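Local coordinates for putative gdp-fucose protein o-fucosyltransferase 1 (Caenorhabditis elegans, PDB 3ZY2), which is a putative protein O-fucosyltransferase of the GT-B clan that holds guanosine-5'-diphosphate in the cleft between two Rossmann-like domains, at residues Met17-Asn22 and His217-Ala222; Val225-His230 and Pro238-Glu243; Gln23-Leu28 and Val333-His338. All coordinates share one frame; numbering follows the deposited sequence.

Interaction 1. Residues Met17-Asn22 and His217-Ala222; sequences MGRFGN and HLRNDA. With GDP (guanosine-5'-diphosphate), chain C.
R19 and R219 bring their guanidinium groups together at 3.6 Å, NH1 of R19 to NH2 of R219, with the two planes 85° apart. The diphosphate and nearby carboxylates probably offset the positive charge gathered here. R219 NH1 forms a salt bridge with OD1 of D221 at 3.2 Å and a second one with D288, while D221 OD2 lies at the edge of the R19 guanidinium, 4.3 Å from NH1, close enough for attraction but beyond a salt bridge. D221 OD1 also accepts from the backbone N of W224 and so caps helix 222-229.

Water extends the charged cluster. One molecule accepts from R219 NH2, donates to D221 OD1 and takes a weak bond from R19 NH1; another accepts from R19 NH2 at 2.8 Å.

The two sides belong to the facing domains of a GT-B fold: 17-22 leads into helix 20-37, whereas the segment 217-222 runs off the end of strand 213-218, with guanosine-5'-diphosphate filling the cleft between them.

Direct hydrogen bonds hold the nucleotide from both sides. The R219 chain, bent at chi2 (73°), brings NE to O1B of the nucleotide at 2.8 Å, almost straight at 168°, and NH2 binds O3B. H217 NE2 donates to the purine N7 at 3.0 Å; ND1 of the same ring is hydrogen-bonded to S337 OG, which would help to hold the ring's rotation. At the helix start, G21 N donates to O1A at 2.7 Å and N22 N to O2A at 3.2 Å. R19 contributes by contact, its guanidinium face lying against ribose O4'.

Interaction 2. Residues Val225-His230 and Pro238-Glu243; sequences VRVCEH and PLFASE
V227 carries its CG1 methyl anti to the backbone N (chi1 160°), which directs this branch across to F240 and L239. F240 answers from a backbone with positive phi (54°), unusual outside glycine, as the i+1 position of a type II' turn requires. The contact itself is apolar and small. V227 CG1 lies 3.8 Å from CE2 of F240 and 4.1 Å from CD2 of L239, a single methyl meeting two side chains, each at a slant. L239 extends its other methyl back over its neighbour, CD1 sitting above the centre of one face of the F240 ring, 4.1 Å from the ring plane. The phenyl group is thus covered by L239 on that face while V227 approaches CE2.

The turn runs from L239 to S242, with F240 as its second residue, and is closed by a hydrogen bond from S242 N to L239 O at 3.0 Å. The contact therefore sets a turn in the loop before helix 243-246 against helix 222-229, in the domain that also contains strand 213-218. A241, next in the turn, pairs through its backbone with V333.

Along the 225-230 segment, H230 donates from ND1 to the carbonyl O of R226 at 2.7 Å; the acceptor lies near the imidazole plane, but the donor stands above the carbonyl plane. C228, beside V227, ties the helix to C260 through a disulfide. E111 of the second subunit packs on both V227 and F240, and the F240 side chain comes within about 5 Å of the bound manganese ion and of the nucleotide.

Interaction 3. Residues Gln23-Leu28 and Val333-His338; sequences QVDQFL and VSTFSH. With GDP (guanosine-5'-diphosphate), chain C.
The buried carboxylate of D25 meets both T335 and H338, yet its polar partners lie beyond the two segments. OD1 of D25 bonds to S180 and forms a salt bridge with R342, which probably offsets its charge in the interior. Across the contact D25 meets the T335 methyl, OD2 to CG2 at 4.5 Å, and the imidazole of H338, which its side chain crosses at about a right angle.

T335 turns its other branch to guanosine-5'-diphosphate: OG1 sits between the backbone N and carbonyl carbon (chi1 63°) and donates to O2B over a short 2.5 Å. The T335 backbone N donates to the same O2B at 3.0 Å, giving this oxygen two bonds from one residue. S334 OG donates to O1B at 2.7 Å while accepting from S337 N at 3.3 Å and, weakly, from F336 N, so the N-cap hydroxyl also grips the phosphate. F336 lays one ring face against the purine, N7 lying above it toward the rim.

The N-terminal end of helix 335-346, whose first amide (T335 N) and N-cap hydroxyl bind the terminal phosphate, is consistent with the nucleotide-binding site of a GT-B fold.

Overall arrangement
Helix 20-37 near the N terminus supplies the first segments of two contacts: its start and the loop before it enter interaction 1, and its next turns enter interaction 3. Interaction 1 closes a loop of nearly 200 residues when the chain reaches the end of strand 213-218. Interaction 2 then opens on helix 222-229 and closes a short loop, with seven residues between its segments; it lies wholly within the much longer span that interaction 3 closes at the start of helix 335-346. Interactions 1 and 3 cross in sequence and share the nucleotide, tying the two domains together, whereas interaction 2 lies within the second domain, joining helix 222-229 to the loop before helix 243-246, and touches interaction 3 through the backbone.

Interaction 1. Residues Met17-Asn22 and His217-Ala222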
loop_
_atom_site.group_PDB
_atom_site.type_symbol
_atom_site.label_atom_id
_atom_site.label_comp_id
_atom_site.label_asym_id
_atom_site.label_seq_id
_atom_site.Cartn_x
_atom_site.Cartn_y
_atom_site.Cartn_z
ATOM N N MET A 17 5.861 -5.472 9.453
ATOM C CA MET A 17 6.337 -6.275 8.345
ATOM C C MET A 17 7.594 -7.062 8.665
ATOM O O MET A 17 8.625 -6.512 9.047
ATOM C CB MET A 17 6.576 -5.422 7.114
ATOM C CG MET A 17 6.993 -6.267 5.955
ATOM S SD MET A 17 6.941 -5.404 4.403
ATOM C CE MET A 17 8.309 -4.291 4.617
ATOM N N GLY A 18 7.475 -8.371 8.505
ATOM C CA GLY A 18 8.605 -9.270 8.656
ATOM C C GLY A 18 9.119 -9.461 10.076
ATOM O O GLY A 18 8.538 -8.985 11.059
ATOM N N ARG A 19 10.209 -10.209 10.176
ATOM C CA ARG A 19 10.833 -10.515 11.451
ATOM C C ARG A 19 11.852 -9.447 11.839
ATOM O O ARG A 19 11.837 -8.355 11.269
ATOM C CB ARG A 19 11.418 -11.911 11.388
ATOM C CG ARG A 19 10.256 -12.928 11.238
ATOM C CD ARG A 19 10.659 -13.976 10.234
ATOM N NE ARG A 19 11.140 -15.104 10.984
ATOM C CZ ARG A 19 11.843 -16.128 10.513
ATOM N NH1 ARG A 19 12.236 -16.188 9.238
ATOM N NH2 ARG A 19 12.171 -17.085 11.366
ATOM N N PHE A 20 12.674 -9.715 12.853
ATOM C CA PHE A 20 13.449 -8.636 13.502
ATOM C C PHE A 20 14.316 -7.811 12.572
ATOM O O PHE A 20 14.353 -6.566 12.686
ATOM C CB PHE A 20 14.293 -9.197 14.640
ATOM C CG PHE A 20 14.912 -8.153 15.520
ATOM C CD1 PHE A 20 14.108 -7.265 16.238
ATOM C CD2 PHE A 20 16.294 -8.091 15.678
ATOM C CE1 PHE A 20 14.681 -6.311 17.080
ATOM C CE2 PHE A 20 16.882 -7.165 16.505
ATOM C CZ PHE A 20 16.094 -6.261 17.214
ATOM N N GLY A 21 14.982 -8.470 11.631
ATOM C CA GLY A 21 15.826 -7.715 10.705
ATOM C C GLY A 21 15.015 -6.746 9.865
ATOM O O GLY A 21 15.443 -5.619 9.638
ATOM N N ASN A 22 13.845 -7.165 9.402
ATOM C CA ASN A 22 12.965 -6.252 8.648
ATOM C C ASN A 22 12.451 -5.096 9.514
ATOM O O ASN A 22 12.373 -3.944 9.054
ATOM C CB ASN A 22 11.734 -6.991 8.068
ATOM C CG ASN A 22 12.059 -8.016 6.962
ATOM O OD1 ASN A 22 11.126 -8.599 6.399
ATOM N ND2 ASN A 22 13.333 -8.252 6.666
ATOM N N HIS A 217 27.314 -15.702 10.426
ATOM C CA HIS A 217 25.867 -15.867 10.370
ATOM C C HIS A 217 25.492 -16.854 9.282
ATOM O O HIS A 217 25.779 -16.629 8.110
ATOM C CB HIS A 217 25.172 -14.522 10.108
ATOM C CG HIS A 217 23.680 -14.632 10.092
ATOM N ND1 HIS A 217 22.877 -13.960 9.192
ATOM C CD2 HIS A 217 22.845 -15.372 10.872
ATOM C CE1 HIS A 217 21.612 -14.276 9.426
ATOM N NE2 HIS A 217 21.565 -15.136 10.434
ATOM N N LEU A 218 24.907 -17.984 9.696
ATOM C CA LEU A 218 24.472 -19.025 8.770
ATOM C C LEU A 218 22.955 -18.994 8.696
ATOM O O LEU A 218 22.263 -19.496 9.581
ATOM C CB LEU A 218 24.970 -20.406 9.224
ATOM C CG LEU A 218 26.488 -20.525 9.446
ATOM C CD1 LEU A 218 26.875 -21.975 9.791
ATOM C CD2 LEU A 218 27.327 -20.010 8.228
ATOM N N ARG A 219 22.449 -18.361 7.642
ATOM C CA ARG A 219 21.019 -18.284 7.400
ATOM C C ARG A 219 20.703 -19.461 6.486
ATOM O O ARG A 219 21.116 -19.489 5.317
ATOM C CB ARG A 219 20.697 -16.944 6.711
ATOM C CG ARG A 219 19.201 -16.673 6.533
ATOM C CD ARG A 219 18.473 -16.320 7.814
ATOM N NE ARG A 219 17.197 -15.688 7.475
ATOM C CZ ARG A 219 16.057 -16.337 7.288
ATOM N NH1 ARG A 219 16.001 -17.653 7.442
ATOM N NH2 ARG A 219 14.959 -15.674 6.971
ATOM N N ASN A 220 20.004 -20.457 7.019
ATOM C CA ASN A 220 19.841 -21.702 6.271
ATOM C C ASN A 220 18.574 -22.518 6.506
ATOM O O ASN A 220 18.542 -23.688 6.132
ATOM C CB ASN A 220 21.086 -22.609 6.402
ATOM C CG ASN A 220 21.460 -22.906 7.843
ATOM O OD1 ASN A 220 20.616 -22.931 8.743
ATOM N ND2 ASN A 220 22.746 -23.127 8.065
ATOM N N ASP A 221 17.530 -21.916 7.074
ATOM C CA ASP A 221 16.256 -22.653 7.188
ATOM C C ASP A 221 15.624 -22.916 5.814
ATOM O O ASP A 221 16.052 -22.348 4.811
ATOM C CB ASP A 221 15.293 -22.003 8.192
ATOM C CG ASP A 221 14.619 -20.744 7.664
ATOM O OD1 ASP A 221 14.748 -20.389 6.468
ATOM O OD2 ASP A 221 13.925 -20.096 8.471
ATOM N N ALA A 222 14.633 -23.813 5.770
ATOM C CA ALA A 222 14.077 -24.288 4.497
ATOM C C ALA A 222 13.476 -23.182 3.627
ATOM O O ALA A 222 13.662 -23.189 2.408
ATOM C CB ALA A 222 13.053 -25.391 4.745
HETATM P PB GDP C . 16.073 -12.077 7.108
HETATM O O1B GDP C . 17.266 -12.840 7.553
HETATM O O2B GDP C . 16.000 -10.678 6.418
HETATM O O3B GDP C . 14.641 -12.880 7.241
HETATM O O3A GDP C . 16.028 -11.589 8.757
HETATM P PA GDP C . 14.620 -11.216 9.666
HETATM O O1A GDP C . 15.677 -10.997 11.035
HETATM O O2A GDP C . 13.725 -10.314 9.278
HETATM O "O5'" GDP C . 14.065 -12.906 9.436
HETATM C "C5'" GDP C . 15.001 -13.410 10.170
HETATM C "C4'" GDP C . 14.845 -14.310 11.159
HETATM O "O4'" GDP C . 14.993 -15.658 11.358
HETATM C "C3'" GDP C . 15.415 -13.637 12.231
HETATM O "O3'" GDP C . 14.675 -12.506 13.322
HETATM C "C2'" GDP C . 15.479 -14.958 13.981
HETATM O "O2'" GDP C . 14.188 -14.914 14.400
HETATM C "C1'" GDP C . 15.768 -16.000 12.915
HETATM N N9 GDP C . 17.036 -15.960 12.716
HETATM C C8 GDP C . 17.905 -15.500 11.178
HETATM N N7 GDP C . 18.994 -15.723 11.842
HETATM C C5 GDP C . 19.226 -16.093 13.039
HETATM C C6 GDP C . 20.379 -16.495 14.275
HETATM O O6 GDP C . 21.415 -16.367 13.812
HETATM N N1 GDP C . 19.791 -16.751 15.140
HETATM C C2 GDP C . 18.666 -16.891 15.650
HETATM N N2 GDP C . 18.323 -17.163 16.546
HETATM N N3 GDP C . 17.300 -16.638 14.905
HETATM C C4 GDP C . 17.739 -16.241 13.588
HETATM O O HOH W 1 13.015 -17.980 6.506
HETATM O O HOH W 2 14.323 -18.283 10.135
#

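Interaction 2. Residues Val225-His230 and Pro238-Glu243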
loop_
_atom_site.group_PDB
_atom_site.type_symbol
_atom_site.label_atom_id
_atom_site.label_comp_id
_atom_site.label_asym_id
_atom_site.label_seq_id
_atom_site.Cartn_x
_atom_site.Cartn_y
_atom_site.Cartn_z
ATOM N N VAL A 225 16.241 -21.148 1.656
ATOM C CA VAL A 225 16.826 -21.744 0.460
ATOM C C VAL A 225 15.870 -21.552 -0.722
ATOM O O VAL A 225 16.309 -21.387 -1.861
ATOM C CB VAL A 225 17.257 -23.228 0.665
ATOM C CG1 VAL A 225 18.022 -23.382 1.985
ATOM C CG2 VAL A 225 16.069 -24.192 0.590
ATOM N N ARG A 226 14.574 -21.522 -0.426
ATOM C CA ARG A 226 13.558 -21.285 -1.448
ATOM C C ARG A 226 13.541 -19.838 -1.951
ATOM O O ARG A 226 13.382 -19.605 -3.150
ATOM C CB ARG A 226 12.174 -21.735 -0.973
ATOM C CG ARG A 226 12.039 -23.257 -0.833
ATOM C CD ARG A 226 10.580 -23.688 -0.705
ATOM N NE ARG A 226 9.828 -22.766 0.147
ATOM C CZ ARG A 226 9.574 -22.951 1.441
ATOM N NH1 ARG A 226 9.989 -24.047 2.071
ATOM N NH2 ARG A 226 8.885 -22.030 2.104
ATOM N N VAL A 227 13.699 -18.882 -1.036
ATOM C CA VAL A 227 13.887 -17.470 -1.380
ATOM C C VAL A 227 15.055 -17.284 -2.367
ATOM O O VAL A 227 14.923 -16.607 -3.398
ATOM C CB VAL A 227 14.076 -16.618 -0.084
ATOM C CG1 VAL A 227 14.741 -15.261 -0.351
ATOM C CG2 VAL A 227 12.742 -16.443 0.635
ATOM N N CYS A 228 16.183 -17.921 -2.069
ATOM C CA CYS A 228 17.375 -17.810 -2.890
ATOM C C CYS A 228 17.207 -18.483 -4.252
ATOM O O CYS A 228 17.715 -17.987 -5.260
ATOM C CB CYS A 228 18.567 -18.412 -2.151
ATOM S SG CYS A 228 18.915 -17.584 -0.570
ATOM N N GLU A 229 16.500 -19.609 -4.274
ATOM C CA GLU A 229 16.353 -20.378 -5.515
ATOM C C GLU A 229 15.467 -19.649 -6.529
ATOM O O GLU A 229 15.472 -19.975 -7.718
ATOM C CB GLU A 229 15.866 -21.809 -5.237
ATOM C CG GLU A 229 14.382 -21.949 -4.912
ATOM C CD GLU A 229 14.005 -23.339 -4.409
ATOM O OE1 GLU A 229 14.916 -24.127 -4.052
ATOM O OE2 GLU A 229 12.790 -23.639 -4.367
ATOM N N HIS A 230 14.726 -18.649 -6.054
ATOM C CA HIS A 230 13.893 -17.822 -6.925
ATOM C C HIS A 230 14.631 -16.640 -7.566
ATOM O O HIS A 230 14.063 -15.940 -8.407
ATOM C CB HIS A 230 12.654 -17.326 -6.173
ATOM C CG HIS A 230 11.560 -18.342 -6.074
ATOM N ND1 HIS A 230 11.423 -19.188 -4.994
ATOM C CD2 HIS A 230 10.550 -18.651 -6.923
ATOM C CE1 HIS A 230 10.376 -19.972 -5.178
ATOM N NE2 HIS A 230 9.828 -19.666 -6.342
ATOM N N PRO A 238 17.527 -5.698 -6.223
ATOM C CA PRO A 238 17.780 -5.898 -4.803
ATOM C C PRO A 238 16.826 -6.922 -4.210
ATOM O O PRO A 238 15.623 -6.985 -4.567
ATOM C CB PRO A 238 17.510 -4.522 -4.203
ATOM C CG PRO A 238 17.885 -3.588 -5.317
ATOM C CD PRO A 238 17.374 -4.268 -6.554
ATOM N N LEU A 239 17.377 -7.737 -3.322
ATOM C CA LEU A 239 16.584 -8.684 -2.579
ATOM C C LEU A 239 16.965 -8.481 -1.136
ATOM O O LEU A 239 18.116 -8.727 -0.750
ATOM C CB LEU A 239 16.884 -10.105 -3.043
ATOM C CG LEU A 239 16.116 -11.216 -2.312
ATOM C CD1 LEU A 239 14.578 -11.125 -2.515
ATOM C CD2 LEU A 239 16.651 -12.576 -2.755
ATOM N N PHE A 240 16.019 -7.973 -0.360
ATOM C CA PHE A 240 16.230 -7.737 1.057
ATOM C C PHE A 240 17.466 -6.869 1.266
ATOM O O PHE A 240 17.522 -5.780 0.715
ATOM C CB PHE A 240 16.264 -9.071 1.801
ATOM C CG PHE A 240 14.992 -9.869 1.653
ATOM C CD1 PHE A 240 13.762 -9.229 1.541
ATOM C CD2 PHE A 240 15.034 -11.260 1.613
ATOM C CE1 PHE A 240 12.572 -9.983 1.372
ATOM C CE2 PHE A 240 13.866 -12.006 1.468
ATOM C CZ PHE A 240 12.642 -11.365 1.347
ATOM N N ALA A 241 18.467 -7.356 2.001
ATOM C CA ALA A 241 19.613 -6.521 2.356
ATOM C C ALA A 241 20.753 -6.546 1.338
ATOM O O ALA A 241 21.856 -6.058 1.617
ATOM C CB ALA A 241 20.136 -6.913 3.738
ATOM N N SER A 242 20.516 -7.117 0.160
ATOM C CA SER A 242 21.620 -7.394 -0.766
ATOM C C SER A 242 22.482 -6.180 -1.170
ATOM O O SER A 242 23.643 -6.339 -1.543
ATOM C CB SER A 242 21.096 -8.137 -1.995
ATOM O OG SER A 242 20.154 -7.332 -2.681
ATOM N N GLU A 243 21.928 -4.970 -1.090
ATOM C CA GLU A 243 22.712 -3.755 -1.412
ATOM C C GLU A 243 23.824 -3.464 -0.391
ATOM O O GLU A 243 24.727 -2.667 -0.653
ATOM C CB GLU A 243 21.788 -2.556 -1.598
ATOM C CG GLU A 243 20.775 -2.773 -2.754
ATOM C CD GLU A 243 19.598 -1.808 -2.725
ATOM O OE1 GLU A 243 18.747 -1.888 -1.801
ATOM O OE2 GLU A 243 19.516 -0.965 -3.657
#

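Interaction 3. Residues Gln23-Leu28 and Val333-His338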
loop_
_atom_site.group_PDB
_atom_site.type_symbol
_atom_site.label_atom_id
_atom_site.label_comp_id
_atom_site.label_asym_id
_atom_site.label_seq_id
_atom_site.Cartn_x
_atom_site.Cartn_y
_atom_site.Cartn_z
ATOM N N GLN A 23 12.144 -5.382 10.778
ATOM C CA GLN A 23 11.571 -4.390 11.679
ATOM C C GLN A 23 12.601 -3.318 11.982
ATOM O O GLN A 23 12.284 -2.115 11.969
ATOM C CB GLN A 23 11.148 -5.045 12.975
ATOM C CG GLN A 23 9.976 -6.005 12.794
ATOM C CD GLN A 23 9.776 -6.877 13.996
ATOM O OE1 GLN A 23 9.993 -6.448 15.139
ATOM N NE2 GLN A 23 9.374 -8.146 13.754
ATOM N N VAL A 24 13.839 -3.745 12.263
ATOM C CA VAL A 24 14.913 -2.789 12.527
ATOM C C VAL A 24 15.210 -1.972 11.269
ATOM O O VAL A 24 15.418 -0.773 11.352
ATOM C CB VAL A 24 16.183 -3.487 13.044
ATOM C CG1 VAL A 24 17.337 -2.495 13.187
ATOM C CG2 VAL A 24 15.897 -4.138 14.404
ATOM N N ASP A 25 15.214 -2.627 10.103
ATOM C CA ASP A 25 15.492 -1.966 8.813
ATOM C C ASP A 25 14.518 -0.795 8.570
ATOM O O ASP A 25 14.935 0.320 8.216
ATOM C CB ASP A 25 15.438 -3.019 7.701
ATOM C CG ASP A 25 16.314 -2.674 6.534
ATOM O OD1 ASP A 25 17.453 -2.201 6.757
ATOM O OD2 ASP A 25 15.862 -2.870 5.398
ATOM N N GLN A 26 13.236 -1.031 8.835
ATOM C CA GLN A 26 12.238 0.035 8.665
ATOM C C GLN A 26 12.334 1.038 9.815
ATOM O O GLN A 26 12.154 2.239 9.607
ATOM C CB GLN A 26 10.826 -0.556 8.576
ATOM C CG GLN A 26 10.551 -1.219 7.234
ATOM C CD GLN A 26 9.065 -1.403 7.006
ATOM O OE1 GLN A 26 8.430 -2.195 7.688
ATOM N NE2 GLN A 26 8.502 -0.659 6.056
ATOM N N PHE A 27 12.656 0.580 11.022
ATOM C CA PHE A 27 12.764 1.483 12.188
ATOM C C PHE A 27 13.806 2.606 11.980
ATOM O O PHE A 27 13.558 3.746 12.337
ATOM C CB PHE A 27 13.051 0.629 13.443
ATOM C CG PHE A 27 13.275 1.404 14.686
ATOM C CD1 PHE A 27 12.435 2.443 15.079
ATOM C CD2 PHE A 27 14.310 1.035 15.536
ATOM C CE1 PHE A 27 12.675 3.144 16.287
ATOM C CE2 PHE A 27 14.539 1.715 16.741
ATOM C CZ PHE A 27 13.712 2.791 17.102
ATOM N N LEU A 28 14.940 2.282 11.353
ATOM C CA LEU A 28 15.942 3.316 10.997
ATOM C C LEU A 28 15.312 4.419 10.156
ATOM O O LEU A 28 15.550 5.604 10.407
ATOM C CB LEU A 28 17.103 2.698 10.226
ATOM C CG LEU A 28 17.864 1.613 10.982
ATOM C CD1 LEU A 28 19.000 1.146 10.071
ATOM C CD2 LEU A 28 18.375 2.110 12.311
ATOM N N VAL A 333 22.334 -11.210 1.793
ATOM C CA VAL A 333 20.902 -11.006 1.524
ATOM C C VAL A 333 20.107 -10.791 2.818
ATOM O O VAL A 333 19.050 -10.177 2.839
ATOM C CB VAL A 333 20.318 -12.182 0.663
ATOM C CG1 VAL A 333 18.829 -11.999 0.409
ATOM C CG2 VAL A 333 21.082 -12.287 -0.625
ATOM N N SER A 334 20.633 -11.275 3.927
ATOM C CA SER A 334 19.861 -11.255 5.156
ATOM C C SER A 334 19.849 -9.884 5.834
ATOM O O SER A 334 20.917 -9.301 6.139
ATOM C CB SER A 334 20.423 -12.290 6.110
ATOM O OG SER A 334 19.829 -12.167 7.381
ATOM N N THR A 335 18.654 -9.401 6.146
ATOM C CA THR A 335 18.546 -8.158 6.920
ATOM C C THR A 335 18.993 -8.334 8.377
ATOM O O THR A 335 19.272 -7.351 9.069
ATOM C CB THR A 335 17.133 -7.537 6.911
ATOM O OG1 THR A 335 16.212 -8.438 7.545
ATOM C CG2 THR A 335 16.699 -7.249 5.482
ATOM N N PHE A 336 19.045 -9.585 8.836
ATOM C CA PHE A 336 19.565 -9.907 10.157
ATOM C C PHE A 336 21.095 -9.686 10.173
ATOM O O PHE A 336 21.637 -8.998 11.045
ATOM C CB PHE A 336 19.136 -11.341 10.492
ATOM C CG PHE A 336 19.378 -11.760 11.911
ATOM C CD1 PHE A 336 18.401 -11.537 12.891
ATOM C CD2 PHE A 336 20.528 -12.472 12.256
ATOM C CE1 PHE A 336 18.615 -11.959 14.214
ATOM C CE2 PHE A 336 20.732 -12.925 13.580
ATOM C CZ PHE A 336 19.783 -12.673 14.544
ATOM N N SER A 337 21.786 -10.234 9.165
ATOM C CA SER A 337 23.205 -9.899 8.959
ATOM C C SER A 337 23.396 -8.395 8.804
ATOM O O SER A 337 24.420 -7.859 9.244
ATOM C CB SER A 337 23.798 -10.613 7.731
ATOM O OG SER A 337 24.307 -11.915 8.050
ATOM N N HIS A 338 22.410 -7.715 8.198
ATOM C CA HIS A 338 22.583 -6.274 7.889
ATOM C C HIS A 338 22.637 -5.460 9.182
ATOM O O HIS A 338 23.385 -4.484 9.274
ATOM C CB HIS A 338 21.470 -5.786 6.946
ATOM C CG HIS A 338 21.750 -4.495 6.216
ATOM N ND1 HIS A 338 22.931 -3.774 6.261
ATOM C CD2 HIS A 338 20.934 -3.819 5.373
ATOM C CE1 HIS A 338 22.816 -2.706 5.480
ATOM N NE2 HIS A 338 21.612 -2.706 4.946
HETATM P PB GDP C . 16.073 -12.077 7.108
HETATM O O1B GDP C . 17.266 -12.840 7.553
HETATM O O2B GDP C . 16.000 -10.678 6.418
HETATM O O3B GDP C . 14.641 -12.880 7.241
HETATM O O3A GDP C . 16.028 -11.589 8.757
HETATM P PA GDP C . 14.620 -11.216 9.666
HETATM O O1A GDP C . 15.677 -10.997 11.035
HETATM O O2A GDP C . 13.725 -10.314 9.278
HETATM O "O5'" GDP C . 14.065 -12.906 9.436
HETATM C "C5'" GDP C . 15.001 -13.410 10.170
HETATM C "C4'" GDP C . 14.845 -14.310 11.159
HETATM O "O4'" GDP C . 14.993 -15.658 11.358
HETATM C "C3'" GDP C . 15.415 -13.637 12.231
HETATM O "O3'" GDP C . 14.675 -12.506 13.322
HETATM C "C2'" GDP C . 15.479 -14.958 13.981
HETATM O "O2'" GDP C . 14.188 -14.914 14.400
HETATM C "C1'" GDP C . 15.768 -16.000 12.915
HETATM N N9 GDP C . 17.036 -15.960 12.716
HETATM C C8 GDP C . 17.905 -15.500 11.178
HETATM N N7 GDP C . 18.994 -15.723 11.842
HETATM C C5 GDP C . 19.226 -16.093 13.039
HETATM C C6 GDP C . 20.379 -16.495 14.275
HETATM O O6 GDP C . 21.415 -16.367 13.812
HETATM N N1 GDP C . 19.791 -16.751 15.140
HETATM C C2 GDP C . 18.666 -16.891 15.650
HETATM N N2 GDP C . 18.323 -17.163 16.546
HETATM N N3 GDP C . 17.300 -16.638 14.905
HETATM C C4 GDP C . 17.739 -16.241 13.588
#